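PDB 3OH8: nucleoside-diphosphate sugar epimerase (SulA family) from Corynebacterium glutamicum, which probably acts as an NAD(P)-dependent epimerase on nucleoside-diphosphate sugars, though its substrate and reaction are not established. Local coordinates for residues A[365-370]-A[425-430]; A[337-342]-A[430-435]; A[302-307]-A[347-352]; A[266-271]-A[416-421]. One frame throughout, in Å; residues are numbered along the deposited sequence.

Interaction 1. Residues A[365-370]-A[425-430]; sequences VAPNPV and HTFRYT
Pro367 packs its CD and CG over one face of the Phe427 ring. Its CD sits over the middle of the ring, 3.7 Å from the centroid and only 6° off the ring normal, a well-centred CH-pi contact. Pro367 CG leans toward one side of the same face and comes 3.6 Å from Phe427 CD1. The opposite face of the ring is taken by His425, whose CD2 stands over the ring centre. Phe427 is therefore sandwiched between an imidazole edge atom and a proline. This is the tight part of the contact. Val365 O approaches Phe427 CE2 obliquely at 3.5 Å; this carbonyl is buried and has no hydrogen-bond partner in the model.

Toward Asn368 and Thr430 the packing is looser and the residues are only partly buried. Here Thr430 CG2 reaches Pro367 CG at 4.0 Å, a light touch. One polar bond holds this side: Asn368 ND2 donates to Thr430 O over 3.0 Å, with an N-H...O angle of 165°. The acceptor lies in the amide plane of Asn368, but the donor stands above the carbonyl plane of Thr430.

Both segments are loops. Residues 365-370 link strand 360-364 to strand 370-371, and Ala366 bonds to the backbone of Trp339 on strand 336-341. Residues 425-430 run between helices 418-422 and 432-440, with Arg428 salt-bridged to Asp347 of helix 342-354 and Asp132 of helix 119-139.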
loop_
_atom_site.group_PDB
_atom_site.type_symbol
_atom_site.label_atom_id
_atom_site.label_comp_id
_atom_site.label_asym_id
_atom_site.label_seq_id
_atom_site.Cartn_x
_atom_site.Cartn_y
_atom_site.Cartn_z
ATOM N N VAL A 365 -11.761 -4.305 6.454
ATOM C CA VAL A 365 -12.682 -3.732 5.490
ATOM C C VAL A 365 -12.857 -2.279 5.889
ATOM O O VAL A 365 -12.734 -1.938 7.060
ATOM C CB VAL A 365 -14.074 -4.427 5.551
ATOM C CG1 VAL A 365 -13.941 -5.938 5.279
ATOM C CG2 VAL A 365 -14.744 -4.170 6.910
ATOM N N ALA A 366 -13.123 -1.414 4.921
ATOM C CA ALA A 366 -13.442 -0.030 5.243
ATOM C C ALA A 366 -14.741 0.010 6.046
ATOM O O ALA A 366 -15.567 -0.886 5.923
ATOM C CB ALA A 366 -13.563 0.803 3.959
ATOM N N PRO A 367 -14.907 1.040 6.892
ATOM C CA PRO A 367 -16.114 1.230 7.705
ATOM C C PRO A 367 -17.401 1.256 6.867
ATOM O O PRO A 367 -18.462 0.965 7.410
ATOM C CB PRO A 367 -15.903 2.608 8.341
ATOM C CG PRO A 367 -14.426 2.831 8.338
ATOM C CD PRO A 367 -13.868 2.058 7.166
ATOM N N ASN A 368 -17.305 1.587 5.579
ATOM C CA ASN A 368 -18.495 1.823 4.753
ATOM C C ASN A 368 -18.636 0.940 3.509
ATOM O O ASN A 368 -18.300 1.369 2.401
ATOM C CB ASN A 368 -18.549 3.300 4.323
ATOM C CG ASN A 368 -18.724 4.241 5.498
ATOM O OD1 ASN A 368 -19.696 4.145 6.253
ATOM N ND2 ASN A 368 -17.775 5.140 5.674
ATOM N N PRO A 369 -19.162 -0.287 3.677
ATOM C CA PRO A 369 -19.462 -1.093 2.485
ATOM C C PRO A 369 -20.548 -0.410 1.642
ATOM O O PRO A 369 -21.344 0.342 2.196
ATOM C CB PRO A 369 -19.950 -2.423 3.067
ATOM C CG PRO A 369 -20.395 -2.102 4.469
ATOM C CD PRO A 369 -19.536 -0.959 4.932
ATOM N N VAL A 370 -20.568 -0.641 0.330
ATOM C CA VAL A 370 -21.539 0.022 -0.541
ATOM C C VAL A 370 -22.303 -0.981 -1.386
ATOM O O VAL A 370 -21.841 -2.106 -1.591
ATOM C CB VAL A 370 -20.861 1.045 -1.492
ATOM C CG1 VAL A 370 -20.133 2.132 -0.688
ATOM C CG2 VAL A 370 -19.906 0.343 -2.424
ATOM N N HIS A 425 -9.136 2.555 15.633
ATOM C CA HIS A 425 -8.283 2.567 14.447
ATOM C C HIS A 425 -8.667 3.720 13.529
ATOM O O HIS A 425 -9.846 3.975 13.295
ATOM C CB HIS A 425 -8.406 1.228 13.705
ATOM C CG HIS A 425 -7.469 1.085 12.549
ATOM N ND1 HIS A 425 -6.126 0.826 12.710
ATOM C CD2 HIS A 425 -7.684 1.151 11.212
ATOM C CE1 HIS A 425 -5.549 0.745 11.525
ATOM N NE2 HIS A 425 -6.472 0.946 10.601
ATOM N N THR A 426 -7.667 4.408 12.994
ATOM C CA THR A 426 -7.889 5.449 12.007
ATOM C C THR A 426 -7.738 4.832 10.619
ATOM O O THR A 426 -6.754 4.148 10.341
ATOM C CB THR A 426 -6.866 6.601 12.188
ATOM O OG1 THR A 426 -7.099 7.259 13.446
ATOM C CG2 THR A 426 -6.956 7.624 11.047
ATOM N N PHE A 427 -8.719 5.061 9.751
ATOM C CA PHE A 427 -8.631 4.604 8.369
ATOM C C PHE A 427 -8.216 5.765 7.491
ATOM O O PHE A 427 -8.654 6.891 7.695
ATOM C CB PHE A 427 -9.981 4.079 7.875
ATOM C CG PHE A 427 -10.375 2.769 8.474
ATOM C CD1 PHE A 427 -11.050 2.723 9.679
ATOM C CD2 PHE A 427 -10.073 1.580 7.831
ATOM C CE1 PHE A 427 -11.428 1.514 10.239
ATOM C CE2 PHE A 427 -10.437 0.360 8.388
ATOM C CZ PHE A 427 -11.116 0.324 9.592
ATOM N N ARG A 428 -7.377 5.482 6.504
ATOM C CA ARG A 428 -6.988 6.476 5.523
ATOM C C ARG A 428 -8.165 6.845 4.630
ATOM O O ARG A 428 -8.356 8.015 4.299
ATOM C CB ARG A 428 -5.853 5.943 4.656
ATOM C CG ARG A 428 -4.561 5.691 5.422
ATOM C CD ARG A 428 -3.399 5.463 4.462
ATOM N NE ARG A 428 -2.228 4.906 5.144
ATOM C CZ ARG A 428 -0.996 4.946 4.649
ATOM N NH1 ARG A 428 -0.788 5.521 3.473
ATOM N NH2 ARG A 428 0.024 4.414 5.324
ATOM N N TYR A 429 -8.939 5.843 4.222
ATOM C CA TYR A 429 -10.074 6.075 3.334
ATOM C C TYR A 429 -11.330 5.386 3.851
ATOM O O TYR A 429 -11.471 4.169 3.767
ATOM C CB TYR A 429 -9.735 5.615 1.921
ATOM C CG TYR A 429 -8.439 6.212 1.448
ATOM C CD1 TYR A 429 -8.385 7.536 1.022
ATOM C CD2 TYR A 429 -7.259 5.472 1.475
ATOM C CE1 TYR A 429 -7.184 8.112 0.615
ATOM C CE2 TYR A 429 -6.058 6.032 1.062
ATOM C CZ TYR A 429 -6.033 7.358 0.643
ATOM O OH TYR A 429 -4.863 7.929 0.243
ATOM N N THR A 430 -12.238 6.173 4.409
ATOM C CA THR A 430 -13.493 5.625 4.905
ATOM C C THR A 430 -14.525 5.541 3.773
ATOM O O THR A 430 -15.466 4.747 3.833
ATOM C CB THR A 430 -14.050 6.475 6.075
ATOM O OG1 THR A 430 -14.144 7.839 5.661
ATOM C CG2 THR A 430 -13.120 6.411 7.282
#

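Interaction 2. Residues A[337-342]-A[430-435]; sequences FSWIAI and TDIGAA
Trp339 lays one face of its indole under Ile432, the first residue of helix 432-440. Ile432 CB stands over the six-membered ring, 3.8 Å from its centroid and 24° off the normal, in a CH-pi contact displaced toward the rim. Ile432 CG1 is anti to its backbone N (chi1 -166°), which carries the side chain back across the indole, and CD1 ends 3.9 Å from Trp339 CG. The same CD1 meets the edge of the Phe337 ring, 4.1 Å from CE2. At its outer end the indole touches backbone: Trp339 CZ2 is 3.2 Å from Ile432 N, and Thr430 O lies at the ring edge. One turn further along the helix, Ala435 CB touches both Trp339 CZ3 (3.7 Å) and Ala341 CB (3.8 Å). Ala341 and Ala435 have the nearest backbones in the contact, with CA atoms 5.6 Å apart. Leu308 of strand 298-308 also packs on both Trp339 and Ile432.

No hydrogen bond joins the two segments. The one polar atom of the indole, NE1, is satisfied by Asn368 O. The first turn of the helix is thus held on the strand by apolar packing. The one N-H of the buried indole is paired outside the two segments, so the contact itself needs no polar bond.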
loop_
_atom_site.group_PDB
_atom_site.type_symbol
_atom_site.label_atom_id
_atom_site.label_comp_id
_atom_site.label_asym_id
_atom_site.label_seq_id
_atom_site.Cartn_x
_atom_site.Cartn_y
_atom_site.Cartn_z
ATOM N N PHE A 337 -20.956 -4.681 -1.390
ATOM C CA PHE A 337 -19.579 -4.801 -1.832
ATOM C C PHE A 337 -18.674 -4.466 -0.647
ATOM O O PHE A 337 -18.640 -3.333 -0.186
ATOM C CB PHE A 337 -19.333 -3.837 -3.002
ATOM C CG PHE A 337 -17.952 -3.916 -3.583
ATOM C CD1 PHE A 337 -17.445 -5.117 -4.038
ATOM C CD2 PHE A 337 -17.166 -2.775 -3.689
ATOM C CE1 PHE A 337 -16.174 -5.189 -4.579
ATOM C CE2 PHE A 337 -15.895 -2.837 -4.230
ATOM C CZ PHE A 337 -15.394 -4.046 -4.676
ATOM N N SER A 338 -17.973 -5.474 -0.147
ATOM C CA SER A 338 -17.105 -5.332 1.018
ATOM C C SER A 338 -15.669 -5.043 0.547
ATOM O O SER A 338 -14.966 -5.937 0.051
ATOM C CB SER A 338 -17.178 -6.612 1.853
ATOM O OG SER A 338 -16.216 -6.629 2.885
ATOM N N TRP A 339 -15.253 -3.783 0.684
ATOM C CA TRP A 339 -14.031 -3.287 0.043
ATOM C C TRP A 339 -13.101 -2.664 1.069
ATOM O O TRP A 339 -13.534 -2.263 2.140
ATOM C CB TRP A 339 -14.380 -2.211 -0.983
ATOM C CG TRP A 339 -14.958 -0.993 -0.337
ATOM C CD1 TRP A 339 -16.265 -0.787 -0.008
ATOM C CD2 TRP A 339 -14.249 0.183 0.087
ATOM N NE1 TRP A 339 -16.417 0.442 0.597
ATOM C CE2 TRP A 339 -15.193 1.063 0.661
ATOM C CE3 TRP A 339 -12.908 0.580 0.040
ATOM C CZ2 TRP A 339 -14.843 2.316 1.187
ATOM C CZ3 TRP A 339 -12.555 1.829 0.558
ATOM C CH2 TRP A 339 -13.523 2.680 1.120
ATOM N N ILE A 340 -11.821 -2.570 0.721
ATOM C CA ILE A 340 -10.872 -1.797 1.518
ATOM C C ILE A 340 -9.789 -1.209 0.598
ATOM O O ILE A 340 -9.365 -1.849 -0.364
ATOM C CB ILE A 340 -10.234 -2.666 2.636
ATOM C CG1 ILE A 340 -9.331 -1.797 3.529
ATOM C CG2 ILE A 340 -9.484 -3.872 2.024
ATOM C CD1 ILE A 340 -8.872 -2.472 4.820
ATOM N N ALA A 341 -9.375 0.023 0.865
ATOM C CA ALA A 341 -8.308 0.646 0.075
ATOM C C ALA A 341 -7.039 -0.115 0.382
ATOM O O ALA A 341 -6.834 -0.549 1.519
ATOM C CB ALA A 341 -8.165 2.120 0.443
ATOM N N ILE A 342 -6.205 -0.339 -0.628
ATOM C CA ILE A 342 -5.027 -1.163 -0.384
ATOM C C ILE A 342 -4.165 -0.605 0.763
ATOM O O ILE A 342 -3.615 -1.367 1.566
ATOM C CB ILE A 342 -4.191 -1.413 -1.649
ATOM C CG1 ILE A 342 -3.038 -2.363 -1.307
ATOM C CG2 ILE A 342 -3.686 -0.099 -2.274
ATOM C CD1 ILE A 342 -2.336 -2.941 -2.519
ATOM N N THR A 430 -12.238 6.173 4.409
ATOM C CA THR A 430 -13.493 5.625 4.905
ATOM C C THR A 430 -14.525 5.541 3.773
ATOM O O THR A 430 -15.466 4.747 3.833
ATOM C CB THR A 430 -14.050 6.475 6.075
ATOM O OG1 THR A 430 -14.144 7.839 5.661
ATOM C CG2 THR A 430 -13.120 6.411 7.282
ATOM N N ASP A 431 -14.343 6.357 2.738
ATOM C CA ASP A 431 -15.307 6.418 1.641
ATOM C C ASP A 431 -14.697 5.931 0.336
ATOM O O ASP A 431 -13.603 6.345 -0.041
ATOM C CB ASP A 431 -15.824 7.845 1.458
ATOM C CG ASP A 431 -16.221 8.488 2.768
ATOM O OD1 ASP A 431 -16.954 7.841 3.550
ATOM O OD2 ASP A 431 -15.793 9.640 3.015
ATOM N N ILE A 432 -15.425 5.072 -0.365
ATOM C CA ILE A 432 -14.875 4.419 -1.543
ATOM C C ILE A 432 -14.505 5.392 -2.668
ATOM O O ILE A 432 -13.531 5.173 -3.387
ATOM C CB ILE A 432 -15.831 3.331 -2.073
ATOM C CG1 ILE A 432 -15.095 2.432 -3.068
ATOM C CG2 ILE A 432 -17.080 3.965 -2.676
ATOM C CD1 ILE A 432 -15.841 1.164 -3.413
ATOM N N GLY A 433 -15.282 6.462 -2.813
ATOM C CA GLY A 433 -14.953 7.525 -3.746
ATOM C C GLY A 433 -13.578 8.106 -3.477
ATOM O O GLY A 433 -12.795 8.319 -4.396
ATOM N N ALA A 434 -13.271 8.352 -2.213
ATOM C CA ALA A 434 -11.953 8.872 -1.858
ATOM C C ALA A 434 -10.832 7.847 -2.074
ATOM O O ALA A 434 -9.729 8.215 -2.458
ATOM C CB ALA A 434 -11.944 9.376 -0.422
ATOM N N ALA A 435 -11.110 6.569 -1.815
ATOM C CA ALA A 435 -10.119 5.519 -2.051
ATOM C C ALA A 435 -9.808 5.400 -3.538
ATOM O O ALA A 435 -8.649 5.280 -3.943
ATOM C CB ALA A 435 -10.622 4.180 -1.516
#

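Interaction 3. Residues A[302-307]-A[347-352]; sequences IRTGVA and DIYYRA
A chi1 of -54° sets Ile302 CG1 beside its backbone N and CG2 anti to that nitrogen, and both branches are directed at Tyr349. On the helix, the CB of Tyr349 does not point straight at the strand, but the far end of the ring comes nearer to it.

The isoleucine lies over one face at the phenol end of the ring. Ile302 CG1 is above the CE1 side, 4.0 Å from the centroid and 27° off the normal, in a CH-pi contact. Its closest ring atom is Tyr349 CE1, at 3.6 Å. Ile302 CG2 is above the CE2 side of that same face, 3.8 Å from Tyr349 CE2, and Ile302 CB is 3.6 Å from Tyr349 OH. The end of the isoleucine is less tightly held: CD1 is 4.4 Å from both Ile348 CG2 and Ala352 CB.

The polar end of the tyrosine is linked to the strand through water. One water lies in the ring plane, at the edge, 2.7 Å from Tyr349 OH and equally far from Thr304 OG1. The two hydroxyls themselves are too far apart for a direct bond.

Ile250 of strand 248-254 touches Ile302, Tyr349 and Ala352, and Ala364 of strand 360-364 touches Ile302 and Ile348. The helix runs antiparallel to strand 302-304, at 176°, with the axes 10.4 Å apart. Such packing of a helix over parallel strands is characteristic of the alpha/beta Rossmann-type fold of the epimerase/dehydratase family.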
loop_
_atom_site.group_PDB
_atom_site.type_symbol
_atom_site.label_atom_id
_atom_site.label_comp_id
_atom_site.label_asym_id
_atom_site.label_seq_id
_atom_site.Cartn_x
_atom_site.Cartn_y
_atom_site.Cartn_z
ATOM N N ILE A 302 -6.586 -11.943 9.262
ATOM C CA ILE A 302 -6.968 -10.699 8.598
ATOM C C ILE A 302 -8.012 -11.044 7.540
ATOM O O ILE A 302 -7.675 -11.386 6.411
ATOM C CB ILE A 302 -5.739 -10.013 7.967
ATOM C CG1 ILE A 302 -4.641 -9.830 9.022
ATOM C CG2 ILE A 302 -6.111 -8.666 7.356
ATOM C CD1 ILE A 302 -5.126 -9.179 10.325
ATOM N N ARG A 303 -9.285 -10.996 7.936
ATOM C CA ARG A 303 -10.369 -11.287 7.015
ATOM C C ARG A 303 -10.547 -10.095 6.085
ATOM O O ARG A 303 -11.225 -9.129 6.416
ATOM C CB ARG A 303 -11.663 -11.598 7.786
ATOM C CG ARG A 303 -11.511 -12.783 8.739
ATOM C CD ARG A 303 -12.829 -13.144 9.461
ATOM N NE ARG A 303 -12.651 -14.325 10.303
ATOM C CZ ARG A 303 -13.443 -14.652 11.320
ATOM N NH1 ARG A 303 -14.485 -13.889 11.646
ATOM N NH2 ARG A 303 -13.180 -15.744 12.017
ATOM N N THR A 304 -9.924 -10.175 4.916
ATOM C CA THR A 304 -9.877 -9.055 3.990
ATOM C C THR A 304 -11.093 -8.962 3.077
ATOM O O THR A 304 -11.610 -9.976 2.590
ATOM C CB THR A 304 -8.654 -9.165 3.078
ATOM O OG1 THR A 304 -7.502 -9.472 3.873
ATOM C CG2 THR A 304 -8.441 -7.845 2.348
ATOM N N GLY A 305 -11.529 -7.733 2.840
ATOM C CA GLY A 305 -12.517 -7.453 1.816
ATOM C C GLY A 305 -11.802 -7.426 0.484
ATOM O O GLY A 305 -10.686 -7.923 0.371
ATOM N N VAL A 306 -12.444 -6.843 -0.518
ATOM C CA VAL A 306 -11.839 -6.687 -1.821
ATOM C C VAL A 306 -10.897 -5.486 -1.779
ATOM O O VAL A 306 -11.325 -4.356 -1.574
ATOM C CB VAL A 306 -12.905 -6.445 -2.905
ATOM C CG1 VAL A 306 -12.235 -6.082 -4.237
ATOM C CG2 VAL A 306 -13.797 -7.672 -3.045
ATOM N N ALA A 307 -9.613 -5.749 -1.958
ATOM C CA ALA A 307 -8.609 -4.704 -1.879
ATOM C C ALA A 307 -8.619 -3.861 -3.144
ATOM O O ALA A 307 -8.585 -4.386 -4.262
ATOM C CB ALA A 307 -7.240 -5.317 -1.642
ATOM N N ASP A 347 -1.870 -1.062 6.233
ATOM C CA ASP A 347 -1.879 -0.453 7.571
ATOM C C ASP A 347 -2.317 -1.472 8.619
ATOM O O ASP A 347 -1.742 -1.557 9.710
ATOM C CB ASP A 347 -2.806 0.760 7.635
ATOM C CG ASP A 347 -2.169 2.024 7.062
ATOM O OD1 ASP A 347 -1.018 1.968 6.565
ATOM O OD2 ASP A 347 -2.831 3.079 7.109
ATOM N N ILE A 348 -3.358 -2.237 8.288
ATOM C CA ILE A 348 -3.905 -3.210 9.233
ATOM C C ILE A 348 -2.912 -4.340 9.476
ATOM O O ILE A 348 -2.702 -4.751 10.617
ATOM C CB ILE A 348 -5.284 -3.720 8.763
ATOM C CG1 ILE A 348 -6.313 -2.590 8.923
ATOM C CG2 ILE A 348 -5.721 -4.922 9.573
ATOM C CD1 ILE A 348 -7.609 -2.794 8.129
ATOM N N TYR A 349 -2.276 -4.830 8.419
ATOM C CA TYR A 349 -1.230 -5.837 8.606
ATOM C C TYR A 349 -0.099 -5.299 9.472
ATOM O O TYR A 349 0.362 -5.956 10.413
ATOM C CB TYR A 349 -0.675 -6.303 7.252
ATOM C CG TYR A 349 -1.462 -7.473 6.674
ATOM C CD1 TYR A 349 -1.258 -8.767 7.139
ATOM C CD2 TYR A 349 -2.389 -7.278 5.649
ATOM C CE1 TYR A 349 -1.979 -9.850 6.606
ATOM C CE2 TYR A 349 -3.109 -8.344 5.118
ATOM C CZ TYR A 349 -2.906 -9.623 5.607
ATOM O OH TYR A 349 -3.621 -10.681 5.074
ATOM N N TYR A 350 0.354 -4.100 9.125
ATOM C CA TYR A 350 1.475 -3.459 9.804
ATOM C C TYR A 350 1.127 -3.301 11.277
ATOM O O TYR A 350 1.892 -3.714 12.151
ATOM C CB TYR A 350 1.751 -2.115 9.123
ATOM C CG TYR A 350 3.052 -1.429 9.474
ATOM C CD1 TYR A 350 3.419 -1.215 10.791
ATOM C CD2 TYR A 350 3.893 -0.948 8.469
ATOM C CE1 TYR A 350 4.617 -0.552 11.106
ATOM C CE2 TYR A 350 5.079 -0.291 8.767
ATOM C CZ TYR A 350 5.432 -0.095 10.089
ATOM O OH TYR A 350 6.613 0.558 10.380
ATOM N N ARG A 351 -0.052 -2.749 11.557
ATOM C CA ARG A 351 -0.509 -2.649 12.931
ATOM C C ARG A 351 -0.541 -4.006 13.635
ATOM O O ARG A 351 -0.099 -4.125 14.783
ATOM C CB ARG A 351 -1.895 -1.992 13.018
ATOM C CG ARG A 351 -2.325 -1.792 14.457
ATOM C CD ARG A 351 -3.687 -1.128 14.629
ATOM N NE ARG A 351 -3.959 -1.024 16.058
ATOM C CZ ARG A 351 -4.741 -0.116 16.626
ATOM N NH1 ARG A 351 -5.379 0.783 15.889
ATOM N NH2 ARG A 351 -4.863 -0.106 17.949
ATOM N N ALA A 352 -1.085 -5.023 12.965
ATOM C CA ALA A 352 -1.168 -6.354 13.582
ATOM C C ALA A 352 0.222 -6.854 13.983
ATOM O O ALA A 352 0.404 -7.464 15.038
ATOM C CB ALA A 352 -1.836 -7.345 12.625
HETATM O O HOH W 1 -5.084 -10.179 2.872
#

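Interaction 4. Residues A[266-271]-A[416-421]; sequences ILTEES and APAALE
Glu269 turns its carboxylate onto the start of helix 418-422, from a turn far away in sequence. The backbone N of Ala419 donates to Glu269 OE1 over 3.1 Å, and OE1 is met from above the carboxylate plane. A second, weak bond runs from the same N to OE2. Glu269 bends at chi2 (85°), which folds the carboxylate in against the helix end. There Ala419 CB also touches OE2, at 3.4 Å. A negative group beside the first-turn N-H groups would probably be stabilised by the helix dipole.

OE2 has further partners. A water donates to it at 2.6 Å and accepts from Leu420 N, so the next helix N-H is reached indirectly. Asn363 N of strand 360-364 bonds to the same oxygen.

The other anchor is backbone. Ala416 N donates to Leu267 O over 2.7 Å, almost straight at 176°. Next to it, Ile266 CG2 rests loosely on Ala416 CB at 4.0 Å. Between the two anchors, Thr268 CG2 is pressed against Ala418 CB at 3.4 Å, tighter than normal carbon contact. Thr268 also opens a type I turn to Ser271, whose OG accepts from Thr268 N and helps to fix the turn that presents Glu269.

Pro417 is the centre of an inverse gamma turn and the N-cap residue of the helix. The contact continues a two-stranded parallel sheet of 265-267 and 412-415. Ala419 and Leu420 of the helix pack on Ile362 of strand 360-364, while Pro417 reaches Val365 and Phe427.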
loop_
_atom_site.group_PDB
_atom_site.type_symbol
_atom_site.label_atom_id
_atom_site.label_comp_id
_atom_site.label_asym_id
_atom_site.label_seq_id
_atom_site.Cartn_x
_atom_site.Cartn_y
_atom_site.Cartn_z
ATOM N N ILE A 266 -25.347 -7.266 9.169
ATOM C CA ILE A 266 -24.081 -6.586 9.384
ATOM C C ILE A 266 -23.111 -7.593 9.976
ATOM O O ILE A 266 -23.362 -8.150 11.040
ATOM C CB ILE A 266 -24.240 -5.399 10.342
ATOM C CG1 ILE A 266 -25.034 -4.276 9.663
ATOM C CG2 ILE A 266 -22.885 -4.893 10.793
ATOM C CD1 ILE A 266 -25.319 -3.094 10.566
ATOM N N LEU A 267 -22.013 -7.842 9.277
ATOM C CA LEU A 267 -21.065 -8.873 9.698
ATOM C C LEU A 267 -19.920 -8.304 10.533
ATOM O O LEU A 267 -19.174 -7.428 10.086
ATOM C CB LEU A 267 -20.517 -9.623 8.475
ATOM C CG LEU A 267 -21.615 -10.234 7.592
ATOM C CD1 LEU A 267 -21.073 -10.578 6.201
ATOM C CD2 LEU A 267 -22.224 -11.466 8.277
ATOM N N THR A 268 -19.788 -8.831 11.742
ATOM C CA THR A 268 -18.774 -8.403 12.696
ATOM C C THR A 268 -17.916 -9.613 13.031
ATOM O O THR A 268 -18.277 -10.733 12.705
ATOM C CB THR A 268 -19.452 -7.894 13.988
ATOM O OG1 THR A 268 -20.055 -6.617 13.732
ATOM C CG2 THR A 268 -18.460 -7.754 15.113
ATOM N N GLU A 269 -16.790 -9.406 13.704
ATOM C CA GLU A 269 -15.972 -10.545 14.094
ATOM C C GLU A 269 -16.727 -11.460 15.061
ATOM O O GLU A 269 -16.266 -12.559 15.380
ATOM C CB GLU A 269 -14.637 -10.080 14.680
ATOM C CG GLU A 269 -13.751 -9.294 13.674
ATOM C CD GLU A 269 -14.081 -7.805 13.597
ATOM O OE1 GLU A 269 -15.032 -7.353 14.272
ATOM O OE2 GLU A 269 -13.380 -7.074 12.863
ATOM N N GLU A 270 -17.892 -11.005 15.517
ATOM C CA GLU A 270 -18.758 -11.805 16.384
ATOM C C GLU A 270 -19.699 -12.693 15.585
ATOM O O GLU A 270 -20.259 -13.648 16.120
ATOM C CB GLU A 270 -19.635 -10.905 17.260
ATOM C CG GLU A 270 -18.894 -9.882 18.059
ATOM C CD GLU A 270 -18.396 -10.436 19.358
ATOM O OE1 GLU A 270 -18.864 -9.957 20.414
ATOM O OE2 GLU A 270 -17.540 -11.349 19.323
ATOM N N SER A 271 -19.904 -12.356 14.316
ATOM C CA SER A 271 -20.857 -13.094 13.498
ATOM C C SER A 271 -20.367 -14.508 13.207
ATOM O O SER A 271 -19.162 -14.745 13.060
ATOM C CB SER A 271 -21.105 -12.358 12.190
ATOM O OG SER A 271 -21.468 -11.017 12.443
ATOM N N ALA A 416 -18.536 -5.115 8.782
ATOM C CA ALA A 416 -18.079 -3.969 9.570
ATOM C C ALA A 416 -16.741 -4.302 10.238
ATOM O O ALA A 416 -16.541 -5.424 10.720
ATOM C CB ALA A 416 -19.131 -3.568 10.626
ATOM N N PRO A 417 -15.811 -3.335 10.235
ATOM C CA PRO A 417 -14.543 -3.485 10.958
ATOM C C PRO A 417 -14.746 -3.174 12.440
ATOM O O PRO A 417 -14.166 -2.230 12.978
ATOM C CB PRO A 417 -13.637 -2.451 10.288
ATOM C CG PRO A 417 -14.600 -1.351 9.847
ATOM C CD PRO A 417 -15.924 -2.036 9.544
ATOM N N ALA A 418 -15.584 -3.968 13.095
ATOM C CA ALA A 418 -15.985 -3.675 14.472
ATOM C C ALA A 418 -14.807 -3.691 15.443
ATOM O O ALA A 418 -14.685 -2.816 16.306
ATOM C CB ALA A 418 -17.069 -4.659 14.936
ATOM N N ALA A 419 -13.943 -4.690 15.298
ATOM C CA ALA A 419 -12.809 -4.846 16.190
ATOM C C ALA A 419 -11.852 -3.646 16.079
ATOM O O ALA A 419 -11.328 -3.153 17.085
ATOM C CB ALA A 419 -12.092 -6.146 15.885
ATOM N N LEU A 420 -11.628 -3.170 14.857
ATOM C CA LEU A 420 -10.751 -2.020 14.653
ATOM C C LEU A 420 -11.379 -0.724 15.185
ATOM O O LEU A 420 -10.711 0.089 15.827
ATOM C CB LEU A 420 -10.387 -1.880 13.174
ATOM C CG LEU A 420 -9.442 -2.985 12.684
ATOM C CD1 LEU A 420 -9.299 -2.960 11.177
ATOM C CD2 LEU A 420 -8.085 -2.853 13.379
ATOM N N GLU A 421 -12.668 -0.539 14.915
ATOM C CA GLU A 421 -13.375 0.638 15.412
ATOM C C GLU A 421 -13.347 0.662 16.941
ATOM O O GLU A 421 -13.222 1.728 17.542
ATOM C CB GLU A 421 -14.808 0.683 14.886
ATOM C CG GLU A 421 -14.901 1.009 13.398
ATOM C CD GLU A 421 -16.275 0.727 12.812
ATOM O OE1 GLU A 421 -16.983 -0.163 13.334
ATOM O OE2 GLU A 421 -16.637 1.385 11.816
HETATM O O HOH W 2 -12.099 -4.861 12.469
#

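The first segments come in the order 266-271, 302-307, 337-342 and 365-370. Interaction 3 closes at 352, and the partners of the others then follow between 416 and 435. Interactions 1 and 2 are closest, with centres about 6 Å apart, and share Thr430. Interaction 4 lies about 12 Å from interaction 1, between centres, and is joined to it by a probable hydrogen bond from His425 N to Leu420 O. Interactions 2 and 3 use the neighbouring strands 336-341 and 298-308 of the mixed sheet. Interaction 3 lies within the epimerase/dehydratase part; interactions 2 and 4 tie that part to the DUF1731 part, which thus packs against the probable Rossmann-type core.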